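Local coordinates for tail fiber protein (Acinetobacter phage AM24, PDB 5W5P) that probably recognises and degrades the capsular polysaccharide of its Acinetobacter baumannii host, as a trimeric phage tailspike with a beta-helical body, at residues A[448-453]-A[608-613]; A[494-499]-A[603-608]. All blocks are in the same frame, centred on the assembly; numbering follows the deposited sequence.

Contact 1: A[448-453]-A[608-613]; sequences EARVTF and YSLNSG
The start of strand 451-461, outermost in its sheet within the chain, meets the end of strand 598-608 where the antiparallel sheet of the C-terminal domain begins, just after the parallel beta-helix. Val451 and Tyr608 form an antiparallel, non-hydrogen-bonded pair with CA atoms 4.8 Å apart; their side chains run side by side, Val451 CG2 touching Tyr608 CD1 at 3.9 Å. One residue earlier, the carbonyl O of Arg450 accepts from Ser609 N at 3.0 Å. Ser609 OG accepts from Gly618 N and also lies 2.9 Å from Arg450 O, but whether its own proton goes there or to Val616 O is unsettled. Water 1 joins Ala449 O to Leu610 N. With CG anti to its own carbonyl carbon (chi1 -66°), Arg450 runs extended past Leu610, CD resting 3.7 Å from Leu610 CD1. Its NH1 then donates at 2.8 Å to water 2, which lies in the guanidinium plane and also accepts from Asn611 N. Asn611 OD1 in turn takes Gly613 N at 2.8 Å, an Asx turn. Asn611 O receives Arg457 NH1 of the second subunit. The guanidinium is thus held by Leu395 O of the third subunit, at NH2, and by water 2, tying this loop to the trimer interface.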
loop_
_atom_site.group_PDB
_atom_site.type_symbol
_atom_site.label_atom_id
_atom_site.label_comp_id
_atom_site.label_asym_id
_atom_site.label_seq_id
_atom_site.Cartn_x
_atom_site.Cartn_y
_atom_site.Cartn_z
ATOM N N GLU A 448 -1.902 7.618 -23.874
ATOM C CA GLU A 448 -1.412 6.450 -24.599
ATOM C C GLU A 448 -1.568 6.602 -26.108
ATOM O O GLU A 448 -0.959 5.838 -26.866
ATOM C CB GLU A 448 -2.133 5.196 -24.099
ATOM C CG GLU A 448 -1.946 4.958 -22.594
ATOM C CD GLU A 448 -2.383 3.578 -22.135
ATOM O OE1 GLU A 448 -3.131 2.895 -22.868
ATOM O OE2 GLU A 448 -1.972 3.175 -21.029
ATOM N N ALA A 449 -2.378 7.558 -26.562
ATOM C CA ALA A 449 -2.458 7.906 -27.971
ATOM C C ALA A 449 -1.497 9.028 -28.337
ATOM O O ALA A 449 -1.645 9.632 -29.405
ATOM C CB ALA A 449 -3.893 8.292 -28.348
ATOM N N ARG A 450 -0.525 9.318 -27.469
ATOM C CA ARG A 450 0.493 10.338 -27.721
ATOM C C ARG A 450 -0.125 11.722 -27.910
ATOM O O ARG A 450 0.393 12.546 -28.669
ATOM C CB ARG A 450 1.371 9.962 -28.922
ATOM C CG ARG A 450 2.234 8.731 -28.686
ATOM C CD ARG A 450 2.601 8.049 -29.988
ATOM N NE ARG A 450 3.105 6.700 -29.765
ATOM C CZ ARG A 450 4.297 6.266 -30.161
ATOM N NH1 ARG A 450 5.125 7.072 -30.812
ATOM N NH2 ARG A 450 4.664 5.019 -29.904
ATOM N N VAL A 451 -1.237 11.982 -27.224
ATOM C CA VAL A 451 -1.891 13.285 -27.224
ATOM C C VAL A 451 -1.528 13.999 -25.932
ATOM O O VAL A 451 -1.631 13.416 -24.843
ATOM C CB VAL A 451 -3.416 13.140 -27.362
ATOM C CG1 VAL A 451 -4.100 14.485 -27.203
ATOM C CG2 VAL A 451 -3.778 12.502 -28.703
ATOM N N THR A 452 -1.094 15.255 -26.045
ATOM C CA THR A 452 -0.703 16.050 -24.888
ATOM C C THR A 452 -1.358 17.423 -24.961
ATOM O O THR A 452 -1.579 17.970 -26.045
ATOM C CB THR A 452 0.832 16.194 -24.782
ATOM O OG1 THR A 452 1.169 17.035 -23.669
ATOM C CG2 THR A 452 1.413 16.792 -26.059
ATOM N N PHE A 453 -1.669 17.972 -23.790
ATOM C CA PHE A 453 -2.373 19.239 -23.676
ATOM C C PHE A 453 -1.452 20.308 -23.103
ATOM O O PHE A 453 -0.593 20.028 -22.262
ATOM C CB PHE A 453 -3.619 19.102 -22.796
ATOM C CG PHE A 453 -4.730 18.341 -23.447
ATOM C CD1 PHE A 453 -4.675 16.961 -23.547
ATOM C CD2 PHE A 453 -5.828 19.004 -23.971
ATOM C CE1 PHE A 453 -5.693 16.254 -24.153
ATOM C CE2 PHE A 453 -6.858 18.301 -24.580
ATOM C CZ PHE A 453 -6.790 16.924 -24.671
ATOM N N TYR A 608 -1.180 16.627 -31.075
ATOM C CA TYR A 608 -1.134 15.248 -31.552
ATOM C C TYR A 608 0.315 14.941 -31.914
ATOM O O TYR A 608 0.808 15.369 -32.961
ATOM C CB TYR A 608 -2.077 15.054 -32.739
ATOM C CG TYR A 608 -3.467 15.597 -32.489
ATOM C CD1 TYR A 608 -4.425 14.835 -31.820
ATOM C CD2 TYR A 608 -3.817 16.873 -32.903
ATOM C CE1 TYR A 608 -5.694 15.332 -31.578
ATOM C CE2 TYR A 608 -5.079 17.378 -32.669
ATOM C CZ TYR A 608 -6.016 16.607 -32.008
ATOM O OH TYR A 608 -7.275 17.120 -31.777
ATOM N N SER A 609 0.998 14.194 -31.046
ATOM C CA SER A 609 2.440 14.028 -31.171
ATOM C C SER A 609 2.852 12.924 -32.133
ATOM O O SER A 609 4.028 12.873 -32.509
ATOM C CB SER A 609 3.061 13.751 -29.800
ATOM O OG SER A 609 2.452 14.548 -28.801
ATOM N N LEU A 610 1.936 12.048 -32.538
ATOM C CA LEU A 610 2.296 10.936 -33.411
ATOM C C LEU A 610 2.973 11.446 -34.672
ATOM O O LEU A 610 2.399 12.253 -35.409
ATOM C CB LEU A 610 1.057 10.120 -33.769
ATOM C CG LEU A 610 1.320 8.805 -34.508
ATOM C CD1 LEU A 610 2.236 7.910 -33.697
ATOM C CD2 LEU A 610 0.015 8.091 -34.815
ATOM N N ASN A 611 4.199 10.994 -34.905
ATOM C CA ASN A 611 4.938 11.328 -36.120
ATOM C C ASN A 611 5.724 10.087 -36.535
ATOM O O ASN A 611 5.404 8.962 -36.137
ATOM C CB ASN A 611 5.821 12.571 -35.909
ATOM C CG ASN A 611 6.791 12.421 -34.744
ATOM O OD1 ASN A 611 7.125 11.310 -34.333
ATOM N ND2 ASN A 611 7.253 13.550 -34.216
ATOM N N SER A 612 6.764 10.284 -37.349
ATOM C CA SER A 612 7.594 9.178 -37.811
ATOM C C SER A 612 8.577 8.690 -36.758
ATOM O O SER A 612 9.187 7.631 -36.949
ATOM C CB SER A 612 8.362 9.585 -39.070
ATOM O OG SER A 612 7.516 9.579 -40.204
ATOM N N GLY A 613 8.753 9.432 -35.667
ATOM C CA GLY A 613 9.656 9.059 -34.606
ATOM C C GLY A 613 8.927 8.552 -33.376
ATOM O O GLY A 613 7.739 8.225 -33.404
HETATM O O HOH W 1 -1.055 11.677 -31.693
HETATM O O HOH W 2 5.317 9.464 -32.342
HETATM O O HOH W 3 7.458 5.162 -32.289
#

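Contact 2: A[494-499]-A[603-608]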
loop_
_atom_site.group_PDB
_atom_site.type_symbol
_atom_site.label_atom_id
_atom_site.label_comp_id
_atom_site.label_asym_id
_atom_site.label_seq_id
_atom_site.Cartn_x
_atom_site.Cartn_y
_atom_site.Cartn_z
ATOM N N ALA A 494 -1.437 19.919 -34.078
ATOM C CA ALA A 494 -2.073 20.420 -32.868
ATOM C C ALA A 494 -3.296 21.249 -33.224
ATOM O O ALA A 494 -3.408 21.793 -34.327
ATOM C CB ALA A 494 -1.098 21.255 -32.030
ATOM N N ASP A 495 -4.213 21.334 -32.262
ATOM C CA ASP A 495 -5.349 22.241 -32.290
ATOM C C ASP A 495 -5.128 23.367 -31.287
ATOM O O ASP A 495 -4.387 23.222 -30.312
ATOM C CB ASP A 495 -6.656 21.510 -31.958
ATOM C CG ASP A 495 -7.029 20.469 -32.995
ATOM O OD1 ASP A 495 -6.485 20.509 -34.120
ATOM O OD2 ASP A 495 -7.873 19.603 -32.679
HETATM N N MSE A 496 -5.788 24.494 -31.531
HETATM C CA MSE A 496 -5.708 25.642 -30.636
HETATM C C MSE A 496 -7.092 26.191 -30.305
HETATM O O MSE A 496 -7.881 26.494 -31.201
HETATM C CB MSE A 496 -4.861 26.752 -31.255
HETATM C CG MSE A 496 -3.364 26.544 -31.175
HETATM SE SE MSE A 496 -2.392 28.059 -31.945
HETATM C CE MSE A 496 -2.348 29.236 -30.387
ATOM N N ASN A 497 -7.384 26.314 -29.015
ATOM C CA ASN A 497 -8.585 26.988 -28.524
ATOM C C ASN A 497 -8.128 28.296 -27.887
ATOM O O ASN A 497 -7.583 28.298 -26.779
ATOM C CB ASN A 497 -9.340 26.111 -27.529
ATOM C CG ASN A 497 -10.696 26.684 -27.158
ATOM O OD1 ASN A 497 -11.706 26.387 -27.800
ATOM N ND2 ASN A 497 -10.725 27.517 -26.120
ATOM N N ILE A 498 -8.345 29.405 -28.587
ATOM C CA ILE A 498 -7.867 30.716 -28.148
ATOM C C ILE A 498 -9.077 31.486 -27.629
ATOM O O ILE A 498 -9.794 32.141 -28.383
ATOM C CB ILE A 498 -7.146 31.466 -29.268
ATOM C CG1 ILE A 498 -6.100 30.563 -29.928
ATOM C CG2 ILE A 498 -6.510 32.744 -28.732
ATOM C CD1 ILE A 498 -5.519 31.141 -31.193
ATOM N N PHE A 499 -9.301 31.410 -26.319
ATOM C CA PHE A 499 -10.356 32.182 -25.668
ATOM C C PHE A 499 -9.857 33.609 -25.470
ATOM O O PHE A 499 -8.950 33.852 -24.667
ATOM C CB PHE A 499 -10.754 31.541 -24.340
ATOM C CG PHE A 499 -11.787 32.324 -23.564
ATOM C CD1 PHE A 499 -12.743 33.088 -24.215
ATOM C CD2 PHE A 499 -11.803 32.289 -22.181
ATOM C CE1 PHE A 499 -13.688 33.802 -23.500
ATOM C CE2 PHE A 499 -12.747 33.003 -21.464
ATOM C CZ PHE A 499 -13.691 33.758 -22.125
ATOM N N THR A 603 -5.200 30.485 -24.036
ATOM C CA THR A 603 -4.991 29.500 -25.090
ATOM C C THR A 603 -4.841 28.108 -24.492
ATOM O O THR A 603 -4.033 27.903 -23.584
ATOM C CB THR A 603 -3.747 29.837 -25.912
ATOM O OG1 THR A 603 -3.890 31.135 -26.497
ATOM C CG2 THR A 603 -3.563 28.810 -27.010
ATOM N N THR A 604 -5.616 27.156 -25.007
ATOM C CA THR A 604 -5.492 25.749 -24.639
ATOM C C THR A 604 -5.224 24.947 -25.905
ATOM O O THR A 604 -6.007 25.009 -26.859
ATOM C CB THR A 604 -6.755 25.235 -23.936
ATOM O OG1 THR A 604 -6.974 25.980 -22.734
ATOM C CG2 THR A 604 -6.594 23.766 -23.575
HETATM N N MSE A 605 -4.128 24.196 -25.912
HETATM C CA MSE A 605 -3.746 23.425 -27.089
HETATM C C MSE A 605 -3.948 21.923 -26.899
HETATM O O MSE A 605 -3.761 21.397 -25.804
HETATM C CB MSE A 605 -2.289 23.712 -27.455
HETATM C CG MSE A 605 -2.039 25.155 -27.889
HETATM SE SE MSE A 605 -0.227 25.465 -28.568
HETATM C CE MSE A 605 -0.307 24.308 -30.141
ATOM N N THR A 606 -4.349 21.252 -27.976
ATOM C CA THR A 606 -4.459 19.794 -28.045
ATOM C C THR A 606 -3.422 19.329 -29.063
ATOM O O THR A 606 -3.640 19.457 -30.271
ATOM C CB THR A 606 -5.871 19.358 -28.454
ATOM O OG1 THR A 606 -6.846 19.940 -27.578
ATOM C CG2 THR A 606 -6.005 17.841 -28.419
ATOM N N ILE A 607 -2.295 18.795 -28.593
ATOM C CA ILE A 607 -1.173 18.437 -29.461
ATOM C C ILE A 607 -1.233 16.950 -29.786
ATOM O O ILE A 607 -1.319 16.109 -28.883
ATOM C CB ILE A 607 0.174 18.800 -28.812
ATOM C CG1 ILE A 607 0.248 20.305 -28.541
ATOM C CG2 ILE A 607 1.335 18.339 -29.689
ATOM C CD1 ILE A 607 1.022 20.660 -27.286
ATOM N N TYR A 608 -1.180 16.627 -31.075
ATOM C CA TYR A 608 -1.134 15.248 -31.552
ATOM C C TYR A 608 0.315 14.941 -31.914
ATOM O O TYR A 608 0.808 15.369 -32.961
ATOM C CB TYR A 608 -2.077 15.054 -32.739
ATOM C CG TYR A 608 -3.467 15.597 -32.489
ATOM C CD1 TYR A 608 -4.425 14.835 -31.820
ATOM C CD2 TYR A 608 -3.817 16.873 -32.903
ATOM C CE1 TYR A 608 -5.694 15.332 -31.578
ATOM C CE2 TYR A 608 -5.079 17.378 -32.669
ATOM C CZ TYR A 608 -6.016 16.607 -32.008
ATOM O OH TYR A 608 -7.275 17.120 -31.777
#
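Asp495 and Thr606 exchange backbone hydrogen bonds (Asp495 N to Thr606 O 2.8 Å), as do Asn497 and Thr604, setting the register of two neighbouring inner strands whose short axes run 4.5 Å apart at 170°. On the other face, selenomethionines Met496 and Met605 lie side by side and point the same way, CG to CG 3.8 Å. Each chain bends at its last torsion, which sends the methyls apart along the strands: Met605 CE to Ala494 CB at 3.7 Å, Met496 CE to Thr603 CG2 at 3.6 Å. Strand 470-477 packs against this face through Ala474 and Ile476. On the Asp495 face, Asp495 CG lies anti to its carbonyl carbon, beside the backbone N (chi1 -65°), which brings the carboxylate to Tyr608; the two side chains cross obliquely. Tyr608 OH donates to Asp495 OD2 at 2.7 Å. The oxygen sits at the ring's edge, yet the hydroxyl comes from above the carboxylate plane, the two planes being 73° apart. Asp495 OD1 forms a salt bridge with Lys516 of the second subunit; Asn497 OD1 accepts from Lys516 of its own chain. One face is therefore a mainly apolar layer inside the domain, the other a polar one facing neighbouring subunits, where the lysine and the tyrosine hydroxyl would probably favour an ionised Asp495.

Following the chain from the N terminus, the parallel beta-helix ends before residues 448-453, which lead into strand 451-461. The chain next forms strand 470-477, then strand 492-503, which carries 494-499 of contact 2, and after two further strands of the same sheet and a hairpin of the second sheet it returns as strand 598-608. That return closes contact 2 at 603-608 and, directly afterwards, contact 1 at 608-613, so the shorter loop lies wholly within the longer. Tyr608 belongs to both. Strand 598-608 lies between strands 451-461 and 492-503, and Thr452 O lies 2.8 Å from Ile607 N, a probable hydrogen bond joining the contacts, which are about 14 Å apart, centre to centre.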